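Putative fimbrial subunit (Corynebacterium diphtheriae, PDB 4HSS) serves as the major pilin SpaD, the repeating subunit that probably polymerises into the shaft of an adhesive surface pilus and carries internal isopeptide bonds. Local coordinates at residues Ile64-Phe69 with Thr91-Glu96; Tyr115-Thr120 with Ala130-Ser135; Leu30-Lys35 with Val150-Lys155; Glu39-Ala44 with Trp187-Lys192. All blocks are in the same frame, centred on the assembly; numbering follows the deposited sequence.

Interaction 1 (Ile64-Phe69 with Thr91-Glu96); sequences ITKLNF and TSTTKE
Thr91 opens the contact by setting its hydroxyl against the backbone of Lys66: OG1 donates to Lys66 O at 2.6 Å, approaching from above the carbonyl plane, 51° out of it. With chi1 at 74°, OG1 sits between its own N and carbonyl carbon, while CG2 is carried to within 3.6 Å of Asn68 N. The Thr91 amide adds a weak bond to the same oxygen, so hydroxyl and amide both hold Lys66 O just before the chain turns at Ser92. Past the turn, Thr93 O accepts from Lys66 N at 3.2 Å. Thr94 and Thr65 form a non-hydrogen-bonded antiparallel pair and lie side by side, Thr94 CG2 meeting Thr65 OG1 at 3.5 Å; beta-branched residues suit such extended backbone. Lys95 pairs with Ile64 through two backbone bonds, the straighter running from Ile64 N to Lys95 O at 3.0 Å. Its CB packs on Ile64 CG1 at 3.7 Å, and the extended aliphatic chain leads to an amino group held by Asp108 O. This is the edge pairing of strand 93-98 with strand 61-67 in the prealbumin-like, CnaB-type domain. Backbone bonds and one threonine hydroxyl carry the polar load, so cohesion here depends little on charge.

Interaction 2 (Tyr115-Thr120 with Ala130-Ser135); sequences YLVEET and APFIVS
Val117 sits squarely over the ring of Phe132, its CB 3.7 Å from the ring centroid and 12° off the normal, a CH-pi contact over the face. The two methyls straddle the far end of the ring: CG1 reaches Phe132 CZ at 3.5 Å, and CG2 lies near CE2. Phe132 adopts chi1 of 60°, with CG between its backbone N and carbonyl carbon, and this folds the flat ring back across the neighbouring strand instead of away from it. Val134 CG1 lies at the edge of that ring, in its plane, whereas Val134 CG2 turns to Val117 CG2 at 3.8 Å. The two branched valines thus meet the ring differently, Val117 over its face and Val134 at its edge. On the reverse side of the sheet Leu116 and Ile133 meet at a slant, Leu116 CB lying 3.9 Å from Ile133 CD1. Pro131 CB rests near the aliphatic CG of Glu118. Tyr115 shares the Val117 face, but its ring swings away and its hydroxyl bonds to Asp111 O.

Strands 113-121 and 132-136 are antiparallel neighbours in the four-stranded sheet of the prealbumin-like domain. Two hydrogen-bonded pairs join them, Tyr115 with Val134 and Val117 with Phe132; Val117 N reaches Phe132 O at 2.7 Å with an angle of 172° at hydrogen. Leu30 and Leu32 of strand 28-36 cover the Val117 face. The four backbone bonds satisfy the N-H and C=O groups that Tyr115, Val117, Phe132 and Val134 turn to one another, so the side chains on the Val117 face can meet by apolar and CH-pi contacts.

Interaction 3 (Leu30-Lys35 with Val150-Lys155); sequences LTLHKK and VVAYPK
Val150 O receives the amide of Thr31 at 2.8 Å, in the carbonyl plane, and a weak bond from a water that also contacts Thr31 OG1. The ladder continues with Ala152 N to Thr31 O and His33 N to Ala152 O, both 2.9 Å, and resumes at Lys35 N to Pro154 O. On one face Leu32 CD2 meets Ala152 CB at 3.7 Å and Pro154 CG at 3.8 Å; the small alanine and compact proline ring both suit this methyl, the proline crossing the leucine at about a right angle, with Phe132 packing on all three. Strand 28-36 and strand 149-166 run parallel, the first strand of the modelled chain beside the strand that leads out toward the middle domain, as in CnaB-type domains. Lys34 bends at chi2 (54°) and chi4, bringing NZ to its covalent link with the side chain of Asn156: the isopeptide bond that ties these two strands. Hence Lys34 is a buried lysine whose nitrogen is held in an amide. His33 and Tyr153 lie alongside each other, planes 26° apart but slid so that the rings barely overlap. Val151 CG1 touches His33 CD2 at the edge of the imidazole, while Thr104 OG1 bonds to His33 ND1.

Interaction 4 (Glu39-Ala44 with Trp187-Lys192); sequences ESEKRA and WGKDKK
Neither segment forms regular helix or strand: the two loops approach each other, and their nearest alpha carbons, those of Glu39 and Gly188, stay 6.7 Å apart. Contact is made mainly by long side chains reaching to a glycine and a lysine. Glu41 points toward the opposite loop with its chain extended beyond CG, and OE2 accepts a hydrogen bond from Lys189 NZ at 3.1 Å through its syn lone pair, forming a salt bridge. Lys189 crosses it at about a right angle. Bends at chi2 (-66°), chi3 and chi4 bring both CG and NZ alongside the carboxylate, CG lying 3.3 Å from Glu41 OE1. Long side chains of opposite charge suit loops whose backbones stay apart. Gly188 CA lies 4.0 Å from Glu41 OE2 and 4.3 Å from Glu39 OE2; glycine suits this place because a side chain would point toward the Glu39 carboxylate at close range. Lys191 is paired with Asp190 by a salt bridge inside its own loop. Being exposed, the Glu41-Lys189 pair is probably weakened by solvent. The contact bridges two domains: the loop between strands 28-36 and 55-56 meets the loop between strands 175-183 and 196-201 of the middle domain.

Overall arrangement
Interactions 1 and 2 belong to one antiparallel sheet, where strands 61-67 and 113-121 are neighbours and Thr65 N probably bonds to Leu116 O; each joins an outermost strand to an inner one, the first with more exposed residues, the second more apolar. Interaction 3 lies in the facing sheet, buries the most surface and alone of the four includes a covalently linked residue, Lys34; its Leu30 and Leu32 pack on Val117 and Phe132 of interaction 2, and Leu30 also reaches Ile64 of interaction 1. Interaction 4, adjoining interaction 3 where Lys155 packs against Glu39, differs in kind: a surface salt bridge between loops of two domains, where charge takes the place of a backbone ladder.

Interaction 1 (Ile64-Phe69 with Thr91-Glu96)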
loop_
_atom_site.group_PDB
_atom_site.type_symbol
_atom_site.label_atom_id
_atom_site.label_comp_id
_atom_site.label_asym_id
_atom_site.label_seq_id
_atom_site.Cartn_x
_atom_site.Cartn_y
_atom_site.Cartn_z
ATOM N N ILE A 64 25.969 -11.702 -16.668
ATOM C CA ILE A 64 26.549 -13.010 -17.024
ATOM C C ILE A 64 27.984 -13.040 -16.531
ATOM O O ILE A 64 28.684 -12.033 -16.599
ATOM C CB ILE A 64 26.459 -13.372 -18.537
ATOM C CG1 ILE A 64 27.272 -12.366 -19.413
ATOM C CG2 ILE A 64 24.989 -13.482 -18.960
ATOM C CD1 ILE A 64 27.661 -12.817 -20.729
ATOM N N THR A 65 28.426 -14.194 -16.029
ATOM C CA THR A 65 29.778 -14.332 -15.492
ATOM C C THR A 65 30.413 -15.623 -16.019
ATOM O O THR A 65 29.943 -16.701 -15.659
ATOM C CB THR A 65 29.692 -14.282 -13.942
ATOM O OG1 THR A 65 29.027 -13.073 -13.574
ATOM C CG2 THR A 65 31.073 -14.377 -13.242
ATOM N N LYS A 66 31.472 -15.511 -16.871
ATOM C CA LYS A 66 32.258 -16.635 -17.377
ATOM C C LYS A 66 32.908 -17.350 -16.174
ATOM O O LYS A 66 33.397 -16.689 -15.259
ATOM C CB LYS A 66 33.315 -16.138 -18.376
ATOM C CG LYS A 66 33.910 -17.233 -19.271
ATOM C CD LYS A 66 35.057 -16.703 -20.118
ATOM C CE LYS A 66 35.914 -17.792 -20.723
ATOM N NZ LYS A 66 37.144 -17.235 -21.362
ATOM N N LEU A 67 32.839 -18.673 -16.132
ATOM C CA LEU A 67 33.376 -19.448 -15.008
ATOM C C LEU A 67 34.726 -20.071 -15.388
ATOM O O LEU A 67 35.009 -20.183 -16.582
ATOM C CB LEU A 67 32.351 -20.502 -14.542
ATOM C CG LEU A 67 30.962 -19.985 -14.160
ATOM C CD1 LEU A 67 30.056 -21.107 -13.871
ATOM C CD2 LEU A 67 30.993 -19.078 -12.949
ATOM N N ASN A 68 35.615 -20.388 -14.398
ATOM C CA ASN A 68 36.999 -20.891 -14.667
ATOM C C ASN A 68 37.127 -22.178 -15.573
ATOM O O ASN A 68 38.204 -22.420 -16.141
ATOM C CB ASN A 68 37.778 -21.131 -13.356
ATOM C CG ASN A 68 37.156 -22.125 -12.397
ATOM O OD1 ASN A 68 36.364 -22.991 -12.775
ATOM N ND2 ASN A 68 37.533 -22.053 -11.124
ATOM N N PHE A 69 36.033 -22.952 -15.726
ATOM C CA PHE A 69 35.886 -24.250 -16.410
ATOM C C PHE A 69 36.307 -24.235 -17.879
ATOM O O PHE A 69 35.930 -23.332 -18.620
ATOM C CB PHE A 69 34.447 -24.755 -16.260
ATOM C CG PHE A 69 34.085 -25.008 -14.814
ATOM C CD1 PHE A 69 34.375 -26.227 -14.208
ATOM C CD2 PHE A 69 33.514 -24.011 -14.039
ATOM C CE1 PHE A 69 34.062 -26.458 -12.870
ATOM C CE2 PHE A 69 33.224 -24.236 -12.690
ATOM C CZ PHE A 69 33.508 -25.455 -12.113
ATOM N N THR A 91 34.992 -15.576 -12.579
ATOM C CA THR A 91 36.093 -14.868 -13.234
ATOM C C THR A 91 35.744 -13.375 -13.399
ATOM O O THR A 91 34.600 -12.968 -13.175
ATOM C CB THR A 91 36.483 -15.496 -14.587
ATOM O OG1 THR A 91 35.505 -15.191 -15.576
ATOM C CG2 THR A 91 36.742 -16.987 -14.503
ATOM N N SER A 92 36.751 -12.565 -13.791
ATOM C CA SER A 92 36.658 -11.119 -14.006
ATOM C C SER A 92 35.864 -10.771 -15.285
ATOM O O SER A 92 35.439 -9.618 -15.448
ATOM C CB SER A 92 38.061 -10.519 -14.084
ATOM O OG SER A 92 38.727 -10.912 -15.274
ATOM N N THR A 93 35.687 -11.753 -16.192
ATOM C CA THR A 93 34.950 -11.572 -17.445
ATOM C C THR A 93 33.440 -11.572 -17.138
ATOM O O THR A 93 32.875 -12.606 -16.767
ATOM C CB THR A 93 35.376 -12.634 -18.457
ATOM O OG1 THR A 93 36.786 -12.532 -18.628
ATOM C CG2 THR A 93 34.675 -12.489 -19.813
ATOM N N THR A 94 32.813 -10.381 -17.239
ATOM C CA THR A 94 31.383 -10.161 -16.963
ATOM C C THR A 94 30.781 -9.212 -17.991
ATOM O O THR A 94 31.515 -8.477 -18.647
ATOM C CB THR A 94 31.160 -9.620 -15.550
ATOM O OG1 THR A 94 32.019 -8.500 -15.359
ATOM C CG2 THR A 94 31.373 -10.677 -14.465
ATOM N N LYS A 95 29.446 -9.227 -18.127
ATOM C CA LYS A 95 28.717 -8.389 -19.068
ATOM C C LYS A 95 27.318 -8.171 -18.524
ATOM O O LYS A 95 26.714 -9.133 -18.037
ATOM C CB LYS A 95 28.687 -9.061 -20.452
ATOM C CG LYS A 95 28.430 -8.118 -21.618
ATOM C CD LYS A 95 28.473 -8.876 -22.937
ATOM C CE LYS A 95 27.958 -8.050 -24.084
ATOM N NZ LYS A 95 27.875 -8.848 -25.333
ATOM N N GLU A 96 26.822 -6.888 -18.550
ATOM C CA GLU A 96 25.486 -6.489 -18.060
ATOM C C GLU A 96 24.660 -5.924 -19.191
ATOM O O GLU A 96 25.160 -5.094 -19.950
ATOM C CB GLU A 96 25.578 -5.482 -16.927
ATOM C CG GLU A 96 25.891 -6.102 -15.574
ATOM C CD GLU A 96 25.680 -5.193 -14.375
ATOM O OE1 GLU A 96 26.614 -5.069 -13.547
ATOM O OE2 GLU A 96 24.569 -4.631 -14.242
#

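Interaction 2 (Tyr115-Thr120 with Ala130-Ser135)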
loop_
_atom_site.group_PDB
_atom_site.type_symbol
_atom_site.label_atom_id
_atom_site.label_comp_id
_atom_site.label_asym_id
_atom_site.label_seq_id
_atom_site.Cartn_x
_atom_site.Cartn_y
_atom_site.Cartn_z
ATOM N N TYR A 115 28.700 -20.168 -18.055
ATOM C CA TYR A 115 28.301 -18.882 -17.538
ATOM C C TYR A 115 27.227 -19.008 -16.510
ATOM O O TYR A 115 26.286 -19.804 -16.652
ATOM C CB TYR A 115 27.770 -17.989 -18.684
ATOM C CG TYR A 115 28.821 -17.537 -19.671
ATOM C CD1 TYR A 115 29.194 -18.347 -20.743
ATOM C CD2 TYR A 115 29.407 -16.278 -19.566
ATOM C CE1 TYR A 115 30.175 -17.942 -21.643
ATOM C CE2 TYR A 115 30.366 -15.847 -20.484
ATOM C CZ TYR A 115 30.767 -16.695 -21.504
ATOM O OH TYR A 115 31.698 -16.263 -22.415
ATOM N N LEU A 116 27.331 -18.145 -15.497
ATOM C CA LEU A 116 26.340 -17.929 -14.459
ATOM C C LEU A 116 25.535 -16.712 -14.863
ATOM O O LEU A 116 26.127 -15.680 -15.201
ATOM C CB LEU A 116 27.044 -17.722 -13.116
ATOM C CG LEU A 116 26.226 -17.160 -11.993
ATOM C CD1 LEU A 116 25.163 -18.152 -11.549
ATOM C CD2 LEU A 116 27.125 -16.780 -10.864
ATOM N N VAL A 117 24.200 -16.831 -14.858
ATOM C CA VAL A 117 23.295 -15.754 -15.238
ATOM C C VAL A 117 22.515 -15.283 -13.995
ATOM O O VAL A 117 21.745 -16.059 -13.423
ATOM C CB VAL A 117 22.354 -16.203 -16.391
ATOM C CG1 VAL A 117 21.530 -15.030 -16.920
ATOM C CG2 VAL A 117 23.140 -16.860 -17.524
ATOM N N GLU A 118 22.712 -14.009 -13.594
ATOM C CA GLU A 118 22.068 -13.369 -12.435
ATOM C C GLU A 118 21.310 -12.088 -12.794
ATOM O O GLU A 118 21.804 -11.302 -13.610
ATOM C CB GLU A 118 23.143 -12.976 -11.400
ATOM C CG GLU A 118 23.924 -14.112 -10.767
ATOM C CD GLU A 118 25.112 -13.637 -9.951
ATOM O OE1 GLU A 118 26.033 -13.014 -10.529
ATOM O OE2 GLU A 118 25.125 -13.899 -8.727
ATOM N N GLU A 119 20.160 -11.840 -12.141
ATOM C CA GLU A 119 19.415 -10.581 -12.295
ATOM C C GLU A 119 20.028 -9.580 -11.329
ATOM O O GLU A 119 20.114 -9.883 -10.141
ATOM C CB GLU A 119 17.885 -10.714 -12.033
ATOM C CG GLU A 119 17.293 -12.097 -12.221
ATOM C CD GLU A 119 15.825 -12.194 -12.599
ATOM O OE1 GLU A 119 15.339 -13.335 -12.775
ATOM O OE2 GLU A 119 15.157 -11.142 -12.719
ATOM N N THR A 120 20.480 -8.417 -11.822
ATOM C CA THR A 120 21.096 -7.396 -10.959
ATOM C C THR A 120 20.102 -6.274 -10.538
ATOM O O THR A 120 20.161 -5.799 -9.403
ATOM C CB THR A 120 22.319 -6.770 -11.626
ATOM O OG1 THR A 120 22.007 -6.462 -12.974
ATOM C CG2 THR A 120 23.538 -7.657 -11.559
ATOM N N ALA A 130 15.396 -17.130 -9.679
ATOM C CA ALA A 130 16.692 -17.590 -9.170
ATOM C C ALA A 130 17.780 -17.564 -10.237
ATOM O O ALA A 130 17.468 -17.735 -11.418
ATOM C CB ALA A 130 16.555 -19.012 -8.622
ATOM N N PRO A 131 19.064 -17.395 -9.849
ATOM C CA PRO A 131 20.151 -17.433 -10.849
ATOM C C PRO A 131 20.295 -18.814 -11.500
ATOM O O PRO A 131 19.934 -19.829 -10.905
ATOM C CB PRO A 131 21.411 -17.090 -10.035
ATOM C CG PRO A 131 20.900 -16.478 -8.757
ATOM C CD PRO A 131 19.599 -17.166 -8.492
ATOM N N PHE A 132 20.819 -18.856 -12.726
ATOM C CA PHE A 132 20.961 -20.098 -13.465
ATOM C C PHE A 132 22.291 -20.164 -14.185
ATOM O O PHE A 132 22.993 -19.158 -14.288
ATOM C CB PHE A 132 19.793 -20.279 -14.446
ATOM C CG PHE A 132 19.589 -19.230 -15.517
ATOM C CD1 PHE A 132 18.840 -18.089 -15.261
ATOM C CD2 PHE A 132 20.054 -19.438 -16.813
ATOM C CE1 PHE A 132 18.589 -17.155 -16.276
ATOM C CE2 PHE A 132 19.795 -18.512 -17.826
ATOM C CZ PHE A 132 19.046 -17.390 -17.560
ATOM N N ILE A 133 22.642 -21.381 -14.660
ATOM C CA ILE A 133 23.891 -21.716 -15.344
ATOM C C ILE A 133 23.584 -22.043 -16.807
ATOM O O ILE A 133 22.584 -22.701 -17.082
ATOM C CB ILE A 133 24.568 -22.918 -14.571
ATOM C CG1 ILE A 133 25.179 -22.479 -13.219
ATOM C CG2 ILE A 133 25.563 -23.712 -15.395
ATOM C CD1 ILE A 133 26.437 -21.561 -13.277
ATOM N N VAL A 134 24.427 -21.554 -17.738
ATOM C CA VAL A 134 24.304 -21.865 -19.167
ATOM C C VAL A 134 25.691 -22.227 -19.727
ATOM O O VAL A 134 26.710 -21.661 -19.334
ATOM C CB VAL A 134 23.582 -20.805 -20.061
ATOM C CG1 VAL A 134 22.119 -20.642 -19.676
ATOM C CG2 VAL A 134 24.299 -19.456 -20.071
ATOM N N SER A 135 25.698 -23.167 -20.666
ATOM C CA SER A 135 26.875 -23.651 -21.365
ATOM C C SER A 135 26.827 -23.131 -22.800
ATOM O O SER A 135 25.773 -23.204 -23.432
ATOM C CB SER A 135 26.923 -25.178 -21.326
ATOM O OG SER A 135 28.009 -25.649 -22.107
#

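Interaction 3 (Leu30-Lys35 with Val150-Lys155)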
loop_
_atom_site.group_PDB
_atom_site.type_symbol
_atom_site.label_atom_id
_atom_site.label_comp_id
_atom_site.label_asym_id
_atom_site.label_seq_id
_atom_site.Cartn_x
_atom_site.Cartn_y
_atom_site.Cartn_z
ATOM N N LEU A 30 24.038 -15.516 -25.998
ATOM C CA LEU A 30 22.962 -15.783 -25.081
ATOM C C LEU A 30 21.873 -14.730 -25.273
ATOM O O LEU A 30 22.148 -13.541 -25.241
ATOM C CB LEU A 30 23.459 -15.815 -23.632
ATOM C CG LEU A 30 22.365 -15.941 -22.567
ATOM C CD1 LEU A 30 21.644 -17.266 -22.687
ATOM C CD2 LEU A 30 22.931 -15.725 -21.162
ATOM N N THR A 31 20.638 -15.182 -25.467
ATOM C CA THR A 31 19.480 -14.328 -25.664
ATOM C C THR A 31 18.452 -14.663 -24.614
ATOM O O THR A 31 17.890 -15.772 -24.604
ATOM C CB THR A 31 18.929 -14.484 -27.090
ATOM O OG1 THR A 31 19.970 -14.143 -28.006
ATOM C CG2 THR A 31 17.693 -13.625 -27.340
ATOM N N LEU A 32 18.168 -13.669 -23.761
ATOM C CA LEU A 32 17.197 -13.800 -22.689
ATOM C C LEU A 32 15.893 -13.169 -23.103
ATOM O O LEU A 32 15.895 -12.048 -23.612
ATOM C CB LEU A 32 17.745 -13.162 -21.384
ATOM C CG LEU A 32 19.045 -13.777 -20.849
ATOM C CD1 LEU A 32 19.613 -12.966 -19.756
ATOM C CD2 LEU A 32 18.828 -15.183 -20.343
ATOM N N HIS A 33 14.789 -13.915 -22.950
ATOM C CA HIS A 33 13.449 -13.411 -23.259
ATOM C C HIS A 33 12.671 -13.339 -21.958
ATOM O O HIS A 33 11.943 -14.269 -21.594
ATOM C CB HIS A 33 12.726 -14.264 -24.315
ATOM C CG HIS A 33 13.299 -14.185 -25.692
ATOM N ND1 HIS A 33 13.140 -13.065 -26.475
ATOM C CD2 HIS A 33 13.970 -15.119 -26.394
ATOM C CE1 HIS A 33 13.751 -13.335 -27.611
ATOM N NE2 HIS A 33 14.265 -14.561 -27.609
ATOM N N LYS A 34 12.872 -12.220 -21.242
ATOM C CA LYS A 34 12.317 -11.954 -19.938
ATOM C C LYS A 34 10.821 -11.852 -19.986
ATOM O O LYS A 34 10.238 -11.114 -20.788
ATOM C CB LYS A 34 12.937 -10.696 -19.309
ATOM C CG LYS A 34 12.617 -10.514 -17.815
ATOM C CD LYS A 34 12.988 -11.737 -17.005
ATOM C CE LYS A 34 12.930 -11.450 -15.528
ATOM N NZ LYS A 34 11.553 -11.471 -14.963
ATOM N N LYS A 35 10.211 -12.639 -19.112
ATOM C CA LYS A 35 8.780 -12.696 -19.009
ATOM C C LYS A 35 8.342 -12.434 -17.587
ATOM O O LYS A 35 9.004 -12.829 -16.616
ATOM C CB LYS A 35 8.256 -14.060 -19.496
ATOM C CG LYS A 35 8.316 -14.268 -20.997
ATOM C CD LYS A 35 7.134 -13.625 -21.707
ATOM C CE LYS A 35 7.247 -13.808 -23.193
ATOM N NZ LYS A 35 6.702 -12.635 -23.921
ATOM N N VAL A 150 22.428 -19.680 -27.579
ATOM C CA VAL A 150 21.558 -20.123 -26.499
ATOM C C VAL A 150 20.468 -19.097 -26.266
ATOM O O VAL A 150 20.714 -17.886 -26.270
ATOM C CB VAL A 150 22.392 -20.436 -25.213
ATOM C CG1 VAL A 150 21.499 -20.846 -24.032
ATOM C CG2 VAL A 150 23.439 -21.527 -25.503
ATOM N N VAL A 151 19.243 -19.608 -26.104
ATOM C CA VAL A 151 18.049 -18.830 -25.844
ATOM C C VAL A 151 17.462 -19.333 -24.511
ATOM O O VAL A 151 17.300 -20.534 -24.344
ATOM C CB VAL A 151 17.031 -18.885 -27.028
ATOM C CG1 VAL A 151 15.853 -17.965 -26.773
ATOM C CG2 VAL A 151 17.690 -18.527 -28.356
ATOM N N ALA A 152 17.170 -18.409 -23.563
ATOM C CA ALA A 152 16.592 -18.721 -22.254
ATOM C C ALA A 152 15.436 -17.792 -21.954
ATOM O O ALA A 152 15.425 -16.647 -22.422
ATOM C CB ALA A 152 17.644 -18.630 -21.151
ATOM N N TYR A 153 14.462 -18.285 -21.163
ATOM C CA TYR A 153 13.259 -17.546 -20.826
ATOM C C TYR A 153 13.150 -17.367 -19.311
ATOM O O TYR A 153 12.388 -18.098 -18.672
ATOM C CB TYR A 153 12.016 -18.265 -21.412
ATOM C CG TYR A 153 12.058 -18.372 -22.926
ATOM C CD1 TYR A 153 11.351 -17.476 -23.729
ATOM C CD2 TYR A 153 12.841 -19.335 -23.555
ATOM C CE1 TYR A 153 11.430 -17.537 -25.120
ATOM C CE2 TYR A 153 12.923 -19.409 -24.942
ATOM C CZ TYR A 153 12.209 -18.515 -25.723
ATOM O OH TYR A 153 12.287 -18.617 -27.095
ATOM N N PRO A 154 13.909 -16.405 -18.717
ATOM C CA PRO A 154 13.816 -16.197 -17.254
ATOM C C PRO A 154 12.447 -15.667 -16.842
ATOM O O PRO A 154 11.792 -14.982 -17.638
ATOM C CB PRO A 154 14.921 -15.175 -16.945
ATOM C CG PRO A 154 15.659 -14.969 -18.205
ATOM C CD PRO A 154 14.828 -15.432 -19.343
ATOM N N LYS A 155 12.002 -15.997 -15.614
ATOM C CA LYS A 155 10.679 -15.584 -15.153
ATOM C C LYS A 155 10.739 -14.645 -13.953
ATOM O O LYS A 155 11.726 -14.621 -13.212
ATOM C CB LYS A 155 9.794 -16.807 -14.843
ATOM C CG LYS A 155 9.431 -17.666 -16.076
ATOM C CD LYS A 155 8.544 -16.954 -17.113
ATOM C CE LYS A 155 8.146 -17.824 -18.289
ATOM N NZ LYS A 155 9.290 -18.141 -19.189
HETATM O O HOH W 1 21.281 -16.131 -29.085
#

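Interaction 4 (Glu39-Ala44 with Trp187-Lys192)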
loop_
_atom_site.group_PDB
_atom_site.type_symbol
_atom_site.label_atom_id
_atom_site.label_comp_id
_atom_site.label_asym_id
_atom_site.label_seq_id
_atom_site.Cartn_x
_atom_site.Cartn_y
_atom_site.Cartn_z
ATOM N N GLU A 39 6.646 -19.229 -13.249
ATOM C CA GLU A 39 7.901 -19.962 -13.461
ATOM C C GLU A 39 7.713 -21.178 -14.399
ATOM O O GLU A 39 6.642 -21.795 -14.414
ATOM C CB GLU A 39 8.489 -20.405 -12.096
ATOM C CG GLU A 39 9.772 -21.225 -12.162
ATOM C CD GLU A 39 10.799 -20.938 -11.085
ATOM O OE1 GLU A 39 11.490 -19.899 -11.199
ATOM O OE2 GLU A 39 10.952 -21.773 -10.162
ATOM N N SER A 40 8.762 -21.491 -15.190
ATOM C CA SER A 40 8.780 -22.610 -16.127
ATOM C C SER A 40 9.336 -23.858 -15.440
ATOM O O SER A 40 10.558 -24.001 -15.295
ATOM C CB SER A 40 9.603 -22.273 -17.373
ATOM O OG SER A 40 9.136 -21.123 -18.059
ATOM N N GLU A 41 8.437 -24.771 -15.022
ATOM C CA GLU A 41 8.835 -26.039 -14.398
ATOM C C GLU A 41 9.134 -27.065 -15.510
ATOM O O GLU A 41 9.163 -28.277 -15.280
ATOM C CB GLU A 41 7.760 -26.534 -13.421
ATOM C CG GLU A 41 7.548 -25.627 -12.217
ATOM C CD GLU A 41 6.292 -25.902 -11.411
ATOM O OE1 GLU A 41 5.851 -27.073 -11.374
ATOM O OE2 GLU A 41 5.754 -24.946 -10.807
ATOM N N LYS A 42 9.385 -26.528 -16.721
ATOM C CA LYS A 42 9.725 -27.169 -17.990
ATOM C C LYS A 42 11.183 -26.806 -18.314
ATOM O O LYS A 42 11.506 -25.617 -18.486
ATOM C CB LYS A 42 8.724 -26.688 -19.082
ATOM C CG LYS A 42 9.190 -26.716 -20.543
ATOM C CD LYS A 42 8.359 -25.734 -21.383
ATOM C CE LYS A 42 8.897 -25.543 -22.780
ATOM N NZ LYS A 42 8.037 -24.640 -23.592
ATOM N N ARG A 43 12.073 -27.818 -18.327
ATOM C CA ARG A 43 13.488 -27.600 -18.637
ATOM C C ARG A 43 13.574 -27.226 -20.122
ATOM O O ARG A 43 13.098 -27.977 -20.982
ATOM C CB ARG A 43 14.337 -28.832 -18.269
ATOM C CG ARG A 43 15.813 -28.754 -18.682
ATOM C CD ARG A 43 16.218 -29.972 -19.503
ATOM N NE ARG A 43 15.406 -30.107 -20.720
ATOM C CZ ARG A 43 15.266 -31.230 -21.418
ATOM N NH1 ARG A 43 15.884 -32.342 -21.034
ATOM N NH2 ARG A 43 14.502 -31.253 -22.502
ATOM N N ALA A 44 14.097 -26.015 -20.391
ATOM C CA ALA A 44 14.208 -25.422 -21.719
ATOM C C ALA A 44 15.262 -26.080 -22.601
ATOM O O ALA A 44 16.357 -26.446 -22.147
ATOM C CB ALA A 44 14.508 -23.938 -21.605
ATOM N N TRP A 187 5.404 -19.326 -6.185
ATOM C CA TRP A 187 6.433 -20.283 -5.794
ATOM C C TRP A 187 6.309 -21.592 -6.524
ATOM O O TRP A 187 5.203 -22.148 -6.666
ATOM C CB TRP A 187 6.525 -20.530 -4.288
ATOM C CG TRP A 187 5.239 -20.868 -3.606
ATOM C CD1 TRP A 187 4.761 -22.113 -3.328
ATOM C CD2 TRP A 187 4.330 -19.947 -3.014
ATOM N NE1 TRP A 187 3.582 -22.022 -2.639
ATOM C CE2 TRP A 187 3.297 -20.700 -2.422
ATOM C CE3 TRP A 187 4.251 -18.546 -2.977
ATOM C CZ2 TRP A 187 2.231 -20.103 -1.738
ATOM C CZ3 TRP A 187 3.189 -17.958 -2.308
ATOM C CH2 TRP A 187 2.200 -18.734 -1.689
ATOM N N GLY A 188 7.490 -22.052 -6.971
ATOM C CA GLY A 188 7.719 -23.301 -7.686
ATOM C C GLY A 188 7.399 -24.506 -6.831
ATOM O O GLY A 188 6.686 -24.404 -5.826
ATOM N N LYS A 189 7.894 -25.661 -7.221
ATOM C CA LYS A 189 7.517 -26.821 -6.451
ATOM C C LYS A 189 8.683 -27.316 -5.567
ATOM O O LYS A 189 8.446 -28.128 -4.683
ATOM C CB LYS A 189 6.881 -27.887 -7.350
ATOM C CG LYS A 189 5.634 -27.373 -8.120
ATOM C CD LYS A 189 4.403 -26.997 -7.254
ATOM C CE LYS A 189 3.970 -25.549 -7.325
ATOM N NZ LYS A 189 3.518 -25.141 -8.683
ATOM N N ASP A 190 9.880 -26.710 -5.703
ATOM C CA ASP A 190 11.030 -26.869 -4.806
ATOM C C ASP A 190 10.957 -25.732 -3.741
ATOM O O ASP A 190 11.241 -25.930 -2.550
ATOM C CB ASP A 190 12.334 -26.774 -5.614
ATOM C CG ASP A 190 13.606 -27.128 -4.846
ATOM O OD1 ASP A 190 13.781 -28.324 -4.492
ATOM O OD2 ASP A 190 14.462 -26.224 -4.659
ATOM N N LYS A 191 10.479 -24.553 -4.210
ATOM C CA LYS A 191 10.352 -23.254 -3.555
ATOM C C LYS A 191 9.031 -23.105 -2.763
ATOM O O LYS A 191 8.033 -23.773 -3.059
ATOM C CB LYS A 191 10.451 -22.112 -4.621
ATOM C CG LYS A 191 11.490 -22.287 -5.746
ATOM C CD LYS A 191 12.910 -22.113 -5.243
ATOM C CE LYS A 191 13.949 -22.851 -6.057
ATOM N NZ LYS A 191 15.137 -23.160 -5.218
ATOM N N LYS A 192 9.021 -22.165 -1.792
ATOM C CA LYS A 192 7.865 -21.904 -0.920
ATOM C C LYS A 192 7.868 -20.476 -0.308
ATOM O O LYS A 192 8.891 -19.771 -0.345
ATOM C CB LYS A 192 7.822 -22.958 0.231
ATOM C CG LYS A 192 9.162 -23.231 0.928
ATOM C CD LYS A 192 9.076 -24.359 1.967
ATOM C CE LYS A 192 8.544 -23.917 3.323
ATOM N NZ LYS A 192 7.987 -25.058 4.110
#